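Local atomic coordinates of phosphinothricin N-acetyltransferase (Brucella ovis, PDB entry 5DWN), a protein that binds acetyl-CoA and, as a member of the GNAT family, probably transfers its acetyl group to an acceptor substrate. Residues A90-Y95 with L125-G130; I105-L110 with H142-F147. All blocks are in the same frame, centred on the assembly; numbering follows the deposited sequence.

Contact 1: residues A90-Y95 with L125-G130. With ACO (acetyl coenzyme *a), chain E.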
loop_
_atom_site.group_PDB
_atom_site.type_symbol
_atom_site.label_atom_id
_atom_site.label_comp_id
_atom_site.label_asym_id
_atom_site.label_seq_id
_atom_site.Cartn_x
_atom_site.Cartn_y
_atom_site.Cartn_z
ATOM N N ALA A 90 2.649 10.805 -1.675
ATOM C CA ALA A 90 3.945 10.153 -1.802
ATOM C C ALA A 90 4.238 9.399 -0.513
ATOM O O ALA A 90 3.597 9.622 0.510
ATOM C CB ALA A 90 5.063 11.167 -2.095
ATOM N N GLU A 91 5.214 8.487 -0.576
ATOM C CA GLU A 91 5.645 7.691 0.568
ATOM C C GLU A 91 7.150 7.898 0.740
ATOM O O GLU A 91 7.860 8.020 -0.258
ATOM C CB GLU A 91 5.322 6.185 0.325
ATOM C CG GLU A 91 5.961 5.201 1.313
ATOM C CD GLU A 91 5.508 3.743 1.112
ATOM O OE1 GLU A 91 4.619 3.489 0.259
ATOM O OE2 GLU A 91 6.042 2.855 1.823
ATOM N N ASP A 92 7.653 7.944 1.982
ATOM C CA ASP A 92 9.094 8.118 2.188
ATOM C C ASP A 92 9.723 6.817 2.681
ATOM O O ASP A 92 9.074 6.004 3.341
ATOM C CB ASP A 92 9.417 9.273 3.171
ATOM C CG ASP A 92 9.025 8.966 4.633
ATOM O OD1 ASP A 92 9.908 8.678 5.485
ATOM O OD2 ASP A 92 7.821 9.040 4.938
ATOM N N SER A 93 10.983 6.596 2.304
ATOM C CA SER A 93 11.774 5.479 2.811
ATOM C C SER A 93 13.135 6.030 3.183
ATOM O O SER A 93 13.677 6.856 2.450
ATOM C CB SER A 93 11.942 4.342 1.762
ATOM O OG SER A 93 10.687 3.928 1.217
ATOM N N ILE A 94 13.698 5.581 4.302
ATOM C CA ILE A 94 14.993 6.118 4.713
ATOM C C ILE A 94 15.752 5.047 5.468
ATOM O O ILE A 94 15.176 4.315 6.278
ATOM C CB ILE A 94 14.816 7.399 5.550
ATOM C CG1 ILE A 94 16.157 7.915 6.081
ATOM C CG2 ILE A 94 13.881 7.147 6.705
ATOM C CD1 ILE A 94 16.081 9.373 6.501
ATOM N N TYR A 95 17.049 4.940 5.165
ATOM C CA TYR A 95 17.931 3.938 5.748
ATOM C C TYR A 95 19.271 4.586 6.062
ATOM O O TYR A 95 19.878 5.202 5.183
ATOM C CB TYR A 95 18.137 2.759 4.797
ATOM C CG TYR A 95 16.904 1.913 4.676
ATOM C CD1 TYR A 95 16.739 0.807 5.483
ATOM C CD2 TYR A 95 15.873 2.248 3.796
ATOM C CE1 TYR A 95 15.604 0.029 5.408
ATOM C CE2 TYR A 95 14.721 1.458 3.712
ATOM C CZ TYR A 95 14.602 0.360 4.532
ATOM O OH TYR A 95 13.485 -0.439 4.496
ATOM N N LEU A 125 2.519 13.063 2.677
ATOM C CA LEU A 125 3.680 12.186 2.680
ATOM C C LEU A 125 3.402 11.093 3.690
ATOM O O LEU A 125 3.127 11.389 4.856
ATOM C CB LEU A 125 4.958 12.950 3.040
ATOM C CG LEU A 125 6.274 12.158 3.000
ATOM C CD1 LEU A 125 6.461 11.461 1.643
ATOM C CD2 LEU A 125 7.420 13.136 3.253
ATOM N N LEU A 126 3.484 9.837 3.251
ATOM C CA LEU A 126 3.082 8.700 4.069
ATOM C C LEU A 126 4.310 7.911 4.495
ATOM O O LEU A 126 5.174 7.616 3.668
ATOM C CB LEU A 126 2.133 7.795 3.283
ATOM C CG LEU A 126 1.546 6.562 3.963
ATOM C CD1 LEU A 126 0.473 6.961 4.973
ATOM C CD2 LEU A 126 0.977 5.614 2.850
ATOM N N ALA A 127 4.365 7.534 5.765
ATOM C CA ALA A 127 5.387 6.615 6.255
ATOM C C ALA A 127 4.724 5.274 6.531
ATOM O O ALA A 127 3.782 5.201 7.323
ATOM C CB ALA A 127 6.053 7.147 7.524
ATOM N N VAL A 128 5.218 4.221 5.896
ATOM C CA VAL A 128 4.739 2.867 6.145
ATOM C C VAL A 128 5.841 2.166 6.924
ATOM O O VAL A 128 6.845 1.740 6.344
ATOM C CB VAL A 128 4.399 2.129 4.847
ATOM C CG1 VAL A 128 3.847 0.732 5.172
ATOM C CG2 VAL A 128 3.369 2.927 4.062
ATOM N N ILE A 129 5.682 2.093 8.243
ATOM C CA ILE A 129 6.772 1.729 9.145
ATOM C C ILE A 129 6.632 0.255 9.501
ATOM O O ILE A 129 5.670 -0.139 10.170
ATOM C CB ILE A 129 6.770 2.614 10.401
ATOM C CG1 ILE A 129 7.123 4.052 10.024
ATOM C CG2 ILE A 129 7.746 2.054 11.471
ATOM C CD1 ILE A 129 6.968 5.045 11.180
ATOM N N GLY A 130 7.589 -0.565 9.060
ATOM C CA GLY A 130 7.534 -1.983 9.373
ATOM C C GLY A 130 7.894 -2.238 10.828
ATOM O O GLY A 130 8.776 -1.589 11.390
HETATM N N1A ACO E . 14.680 5.940 20.462
HETATM C C2A ACO E . 14.139 7.143 20.686
HETATM N N3A ACO E . 14.211 8.247 19.936
HETATM C C4A ACO E . 14.944 8.034 18.838
HETATM C C5A ACO E . 15.574 6.853 18.479
HETATM C C6A ACO E . 15.413 5.755 19.346
HETATM N N6A ACO E . 15.905 4.535 19.104
HETATM N N7A ACO E . 16.249 6.999 17.276
HETATM C C8A ACO E . 16.006 8.243 16.936
HETATM N N9A ACO E . 15.225 8.925 17.830
HETATM C C1B ACO E . 14.790 10.315 17.713
HETATM C C2B ACO E . 15.921 11.330 17.908
HETATM O O2B ACO E . 16.020 11.760 19.262
HETATM C C3B ACO E . 15.457 12.465 16.998
HETATM O O3B ACO E . 14.489 13.311 17.653
HETATM P P3B ACO E . 14.828 14.776 18.258
HETATM O O7A ACO E . 13.569 15.381 18.786
HETATM O O8A ACO E . 15.894 14.500 19.327
HETATM O O9A ACO E . 15.454 15.593 17.133
HETATM C C4B ACO E . 14.767 11.742 15.838
HETATM O O4B ACO E . 14.279 10.505 16.404
HETATM C C5B ACO E . 15.650 11.458 14.647
HETATM O O5B ACO E . 16.897 10.918 15.130
HETATM P P1A ACO E . 18.072 10.489 14.174
HETATM O O1A ACO E . 19.380 10.391 14.861
HETATM O O2A ACO E . 18.123 11.400 12.989
HETATM O O3A ACO E . 17.657 9.071 13.584
HETATM P P2A ACO E . 18.486 8.085 12.653
HETATM O O4A ACO E . 19.591 8.827 12.026
HETATM O O5A ACO E . 19.001 6.935 13.518
HETATM O O6A ACO E . 17.423 7.544 11.609
HETATM C CBP ACO E . 16.182 5.494 11.258
HETATM C CCP ACO E . 16.356 6.743 12.119
HETATM C CDP ACO E . 15.004 4.681 11.805
HETATM C CEP ACO E . 15.888 5.926 9.814
HETATM C CAP ACO E . 17.485 4.655 11.299
HETATM O OAP ACO E . 17.748 4.264 12.631
HETATM C C9P ACO E . 17.522 3.439 10.388
HETATM O O9P ACO E . 17.970 3.548 9.251
HETATM N N8P ACO E . 17.040 2.301 10.897
HETATM C C7P ACO E . 17.153 1.013 10.225
HETATM C C6P ACO E . 16.515 1.023 8.848
HETATM C C5P ACO E . 15.029 1.277 8.907
HETATM O O5P ACO E . 14.315 0.702 9.722
HETATM N N4P ACO E . 14.543 2.131 8.012
HETATM C C3P ACO E . 13.117 2.383 7.866
HETATM C C2P ACO E . 12.705 3.662 8.564
HETATM S S1P ACO E . 10.908 3.977 8.477
HETATM C C ACO E . 10.631 4.535 6.826
HETATM O O ACO E . 11.499 4.569 5.997
HETATM C CH3 ACO E . 9.198 4.891 6.561
HETATM O O HOH W 1 7.377 3.999 3.819
#
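Leu-126 joins the parallel strand 90-95 through both of its backbone polar groups. Its N gives a hydrogen bond to Ala-90 O (2.8 Å), and its O takes one from Asp-92 N (3.0 Å). Beyond this ladder the strands splay apart, and the axes of the segments cross at 47°. This opening between two parallel neighbours of the sheet is characteristic of the GNAT fold, and acetyl-CoA enters it.

The side chains alternate between the two faces of the sheet. On the face of Ala-90 and Asp-92, Leu-125 turns its CD1 branch back toward strand 90-95, where CD1 lies 4.0 Å from Ala-90 CB. The carboxylate of Asp-92 leans across in return, toward 125-130. With chi1 at 70°, its CG sits between the backbone N and the carbonyl carbon, and OD2 comes within 3.7 Å of Ala-127 CB. OD1 is hydrogen-bonded to His-142 NE2 of helix 136-144.

On the other face, Glu-91 is extended, with CG anti to the backbone N (chi1 169°). This carries the carboxylate along to Val-128, whose CG2 branch meets OE2 at 3.5 Å. Water 1 sits between the diverging strands. It lies 2.7 Å from both Glu-91 OE2 and Asp-92 O, either of which may take a proton from it, and it accepts from Val-128 N. Glu-91 OE1 forms a salt bridge with Arg-81 of the second subunit.

Farther along, Ile-94 N donates to the acetyl oxygen O of acetyl-CoA, and Ile-94 O accepts from its N4P. One face of the Tyr-95 ring lies against N4P. The bond from Ile-94 N would probably polarise the thioester carbonyl.

Contact 2: residues I105-L110 with H142-F147. With ACO (acetyl coenzyme *a), chain E.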
loop_
_atom_site.group_PDB
_atom_site.type_symbol
_atom_site.label_atom_id
_atom_site.label_comp_id
_atom_site.label_asym_id
_atom_site.label_seq_id
_atom_site.Cartn_x
_atom_site.Cartn_y
_atom_site.Cartn_z
ATOM N N ILE A 105 21.269 12.177 11.448
ATOM C CA ILE A 105 21.380 12.093 9.993
ATOM C C ILE A 105 20.041 11.713 9.366
ATOM O O ILE A 105 19.662 12.245 8.316
ATOM C CB ILE A 105 22.495 11.107 9.611
ATOM C CG1 ILE A 105 23.831 11.618 10.114
ATOM C CG2 ILE A 105 22.546 10.886 8.111
ATOM C CD1 ILE A 105 24.913 10.567 10.065
ATOM N N GLY A 106 19.309 10.784 9.985
ATOM C CA GLY A 106 17.963 10.493 9.514
ATOM C C GLY A 106 17.080 11.731 9.488
ATOM O O GLY A 106 16.315 11.944 8.544
ATOM N N LYS A 107 17.173 12.561 10.528
ATOM C CA LYS A 107 16.364 13.772 10.570
ATOM C C LYS A 107 16.792 14.749 9.483
ATOM O O LYS A 107 15.945 15.339 8.808
ATOM C CB LYS A 107 16.457 14.417 11.954
ATOM C CG LYS A 107 15.318 15.369 12.269
ATOM C CD LYS A 107 15.456 15.907 13.687
ATOM C CE LYS A 107 14.217 16.700 14.094
ATOM N NZ LYS A 107 14.417 17.430 15.403
ATOM N N LEU A 108 18.104 14.914 9.286
ATOM C CA LEU A 108 18.598 15.809 8.241
ATOM C C LEU A 108 18.119 15.370 6.861
ATOM O O LEU A 108 17.737 16.205 6.029
ATOM C CB LEU A 108 20.124 15.843 8.291
ATOM C CG LEU A 108 20.970 16.955 7.699
ATOM C CD1 LEU A 108 20.594 18.300 8.323
ATOM C CD2 LEU A 108 22.452 16.644 7.947
ATOM N N LEU A 109 18.154 14.061 6.592
ATOM C CA LEU A 109 17.744 13.544 5.283
ATOM C C LEU A 109 16.246 13.669 5.078
ATOM O O LEU A 109 15.783 14.045 3.991
ATOM C CB LEU A 109 18.131 12.061 5.143
ATOM C CG LEU A 109 19.407 11.668 4.426
ATOM C CD1 LEU A 109 19.639 10.158 4.610
ATOM C CD2 LEU A 109 19.317 12.026 2.947
ATOM N N LEU A 110 15.470 13.281 6.088
ATOM C CA LEU A 110 14.024 13.323 5.953
ATOM C C LEU A 110 13.535 14.757 5.839
ATOM O O LEU A 110 12.600 15.038 5.081
ATOM C CB LEU A 110 13.361 12.599 7.131
ATOM C CG LEU A 110 11.830 12.501 7.041
ATOM C CD1 LEU A 110 11.371 11.966 5.675
ATOM C CD2 LEU A 110 11.252 11.654 8.203
ATOM N N HIS A 142 9.871 10.099 12.597
ATOM C CA HIS A 142 8.763 10.678 11.855
ATOM C C HIS A 142 7.945 11.618 12.739
ATOM O O HIS A 142 7.585 12.720 12.302
ATOM C CB HIS A 142 7.927 9.549 11.230
ATOM C CG HIS A 142 8.578 8.940 10.016
ATOM N ND1 HIS A 142 9.553 7.967 10.099
ATOM C CD2 HIS A 142 8.460 9.241 8.699
ATOM C CE1 HIS A 142 9.973 7.660 8.882
ATOM N NE2 HIS A 142 9.322 8.416 8.013
ATOM N N GLU A 143 7.699 11.243 14.003
ATOM C CA GLU A 143 7.064 12.181 14.929
ATOM C C GLU A 143 7.843 13.493 15.034
ATOM O O GLU A 143 7.242 14.570 15.116
ATOM C CB GLU A 143 6.899 11.550 16.320
ATOM C CG GLU A 143 5.892 10.395 16.372
ATOM C CD GLU A 143 5.760 9.765 17.755
ATOM O OE1 GLU A 143 6.568 10.092 18.666
ATOM O OE2 GLU A 143 4.838 8.945 17.931
ATOM N N SER A 144 9.180 13.425 15.060
ATOM C CA SER A 144 9.984 14.628 15.298
ATOM C C SER A 144 9.873 15.634 14.156
ATOM O O SER A 144 10.218 16.809 14.336
ATOM C CB SER A 144 11.462 14.266 15.491
ATOM O OG SER A 144 12.068 13.946 14.234
ATOM N N LEU A 145 9.442 15.194 12.977
ATOM C CA LEU A 145 9.238 16.080 11.840
ATOM C C LEU A 145 7.755 16.283 11.537
ATOM O O LEU A 145 7.396 16.653 10.413
ATOM C CB LEU A 145 9.982 15.547 10.614
ATOM C CG LEU A 145 11.502 15.756 10.714
ATOM C CD1 LEU A 145 12.261 14.942 9.664
ATOM C CD2 LEU A 145 11.876 17.246 10.624
ATOM N N GLY A 146 6.885 16.035 12.513
ATOM C CA GLY A 146 5.494 16.419 12.392
ATOM C C GLY A 146 4.560 15.383 11.795
ATOM O O GLY A 146 3.363 15.669 11.665
ATOM N N PHE A 147 5.050 14.202 11.409
ATOM C CA PHE A 147 4.129 13.145 10.988
ATOM C C PHE A 147 3.194 12.797 12.138
ATOM O O PHE A 147 3.605 12.771 13.298
ATOM C CB PHE A 147 4.882 11.880 10.558
ATOM C CG PHE A 147 5.572 11.966 9.221
ATOM C CD1 PHE A 147 6.715 12.733 9.050
ATOM C CD2 PHE A 147 5.103 11.223 8.138
ATOM C CE1 PHE A 147 7.374 12.782 7.804
ATOM C CE2 PHE A 147 5.735 11.271 6.906
ATOM C CZ PHE A 147 6.880 12.056 6.736
HETATM N N1A ACO E . 14.680 5.940 20.462
HETATM C C2A ACO E . 14.139 7.143 20.686
HETATM N N3A ACO E . 14.211 8.247 19.936
HETATM C C4A ACO E . 14.944 8.034 18.838
HETATM C C5A ACO E . 15.574 6.853 18.479
HETATM C C6A ACO E . 15.413 5.755 19.346
HETATM N N6A ACO E . 15.905 4.535 19.104
HETATM N N7A ACO E . 16.249 6.999 17.276
HETATM C C8A ACO E . 16.006 8.243 16.936
HETATM N N9A ACO E . 15.225 8.925 17.830
HETATM C C1B ACO E . 14.790 10.315 17.713
HETATM C C2B ACO E . 15.921 11.330 17.908
HETATM O O2B ACO E . 16.020 11.760 19.262
HETATM C C3B ACO E . 15.457 12.465 16.998
HETATM O O3B ACO E . 14.489 13.311 17.653
HETATM P P3B ACO E . 14.828 14.776 18.258
HETATM O O7A ACO E . 13.569 15.381 18.786
HETATM O O8A ACO E . 15.894 14.500 19.327
HETATM O O9A ACO E . 15.454 15.593 17.133
HETATM C C4B ACO E . 14.767 11.742 15.838
HETATM O O4B ACO E . 14.279 10.505 16.404
HETATM C C5B ACO E . 15.650 11.458 14.647
HETATM O O5B ACO E . 16.897 10.918 15.130
HETATM P P1A ACO E . 18.072 10.489 14.174
HETATM O O1A ACO E . 19.380 10.391 14.861
HETATM O O2A ACO E . 18.123 11.400 12.989
HETATM O O3A ACO E . 17.657 9.071 13.584
HETATM P P2A ACO E . 18.486 8.085 12.653
HETATM O O4A ACO E . 19.591 8.827 12.026
HETATM O O5A ACO E . 19.001 6.935 13.518
HETATM O O6A ACO E . 17.423 7.544 11.609
HETATM C CBP ACO E . 16.182 5.494 11.258
HETATM C CCP ACO E . 16.356 6.743 12.119
HETATM C CDP ACO E . 15.004 4.681 11.805
HETATM C CEP ACO E . 15.888 5.926 9.814
HETATM C CAP ACO E . 17.485 4.655 11.299
HETATM O OAP ACO E . 17.748 4.264 12.631
HETATM C C9P ACO E . 17.522 3.439 10.388
HETATM O O9P ACO E . 17.970 3.548 9.251
HETATM N N8P ACO E . 17.040 2.301 10.897
HETATM C C7P ACO E . 17.153 1.013 10.225
HETATM C C6P ACO E . 16.515 1.023 8.848
HETATM C C5P ACO E . 15.029 1.277 8.907
HETATM O O5P ACO E . 14.315 0.702 9.722
HETATM N N4P ACO E . 14.543 2.131 8.012
HETATM C C3P ACO E . 13.117 2.383 7.866
HETATM C C2P ACO E . 12.705 3.662 8.564
HETATM S S1P ACO E . 10.908 3.977 8.477
HETATM C C ACO E . 10.631 4.535 6.826
HETATM O O ACO E . 11.499 4.569 5.997
HETATM C CH3 ACO E . 9.198 4.891 6.561
HETATM O O HOH W 2 11.887 18.088 15.955
#
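Leu-110 and Leu-145 make the apolar centre of this contact. Their side chains run alongside one another, pointing opposite ways, and Leu-145 CD1 lies 3.6 Å from Leu-110 CG. The CD2 branch of Leu-110 goes on to the His-142 ring. It sits over one face, shifted toward the rim, 3.9 Å from the ring centroid, as a CH-pi contact. The same methyl reaches Phe-147 CE1 at 4.1 Å. Leu-110 CG is anti to the backbone N (chi1 -176°), which sends the branches out from helix 105-119 into this group. His-142 CE1 lies 3.7 Å from the acetyl methyl CH3 of acetyl-CoA.

Lys-107 carries the polar side. Its chain is fully extended and passes Ser-144, with CE 3.5 Å from Ser-144 OG. NZ then donates to O9A of the 3'-phosphate of acetyl-CoA (2.7 Å). NZ also donates to water 2, which in turn donates to Ser-144 O. The water therefore links the lysine to the end of helix 136-144.

A second shell fixes these groups. Both ring nitrogens of His-142 are engaged, ND1 with Ser-138 O and NE2 with the strand carboxylate, which sets the rotation of the ring. Ser-144 OG is hydrogen-bonded to Leu-141 O. Gly-146, with positive phi, is the C' residue of a Schellman motif: Phe-147 N bonds His-142 O, and Gly-146 N bonds Glu-143 O. This ends the helix and turns the chain so that the Phe-147 ring packs against His-142, whose CD2 stands 3.6 Å above the ring centre.

At the start of helix 105-119, Gly-106 N and Lys-107 N donate to the pyrophosphate oxygens O4A and O2A. Together with Gly-102 and Gly-104, they form the pyrophosphate-binding loop and helix N-terminus characteristic of the GNAT fold.

Overall arrangement
Contact 1 is buried near the centre of the chain. Contact 2 lies farther out and is only partly buried. Contact 1 pairs the two strands of a beta-alpha-beta unit, and contact 2 uses the start of the helix that connects them, with the end of helix 136-144. Both have a bridging water, but backbone hydrogen bonds join the segments of contact 1 and apolar side chains those of contact 2. The two meet through Asp-92 and His-142. They share acetyl-CoA: 90-95 holds the acetyl and pantetheine end, while 105-110 holds the phosphates. Only contact 1 involves the second subunit.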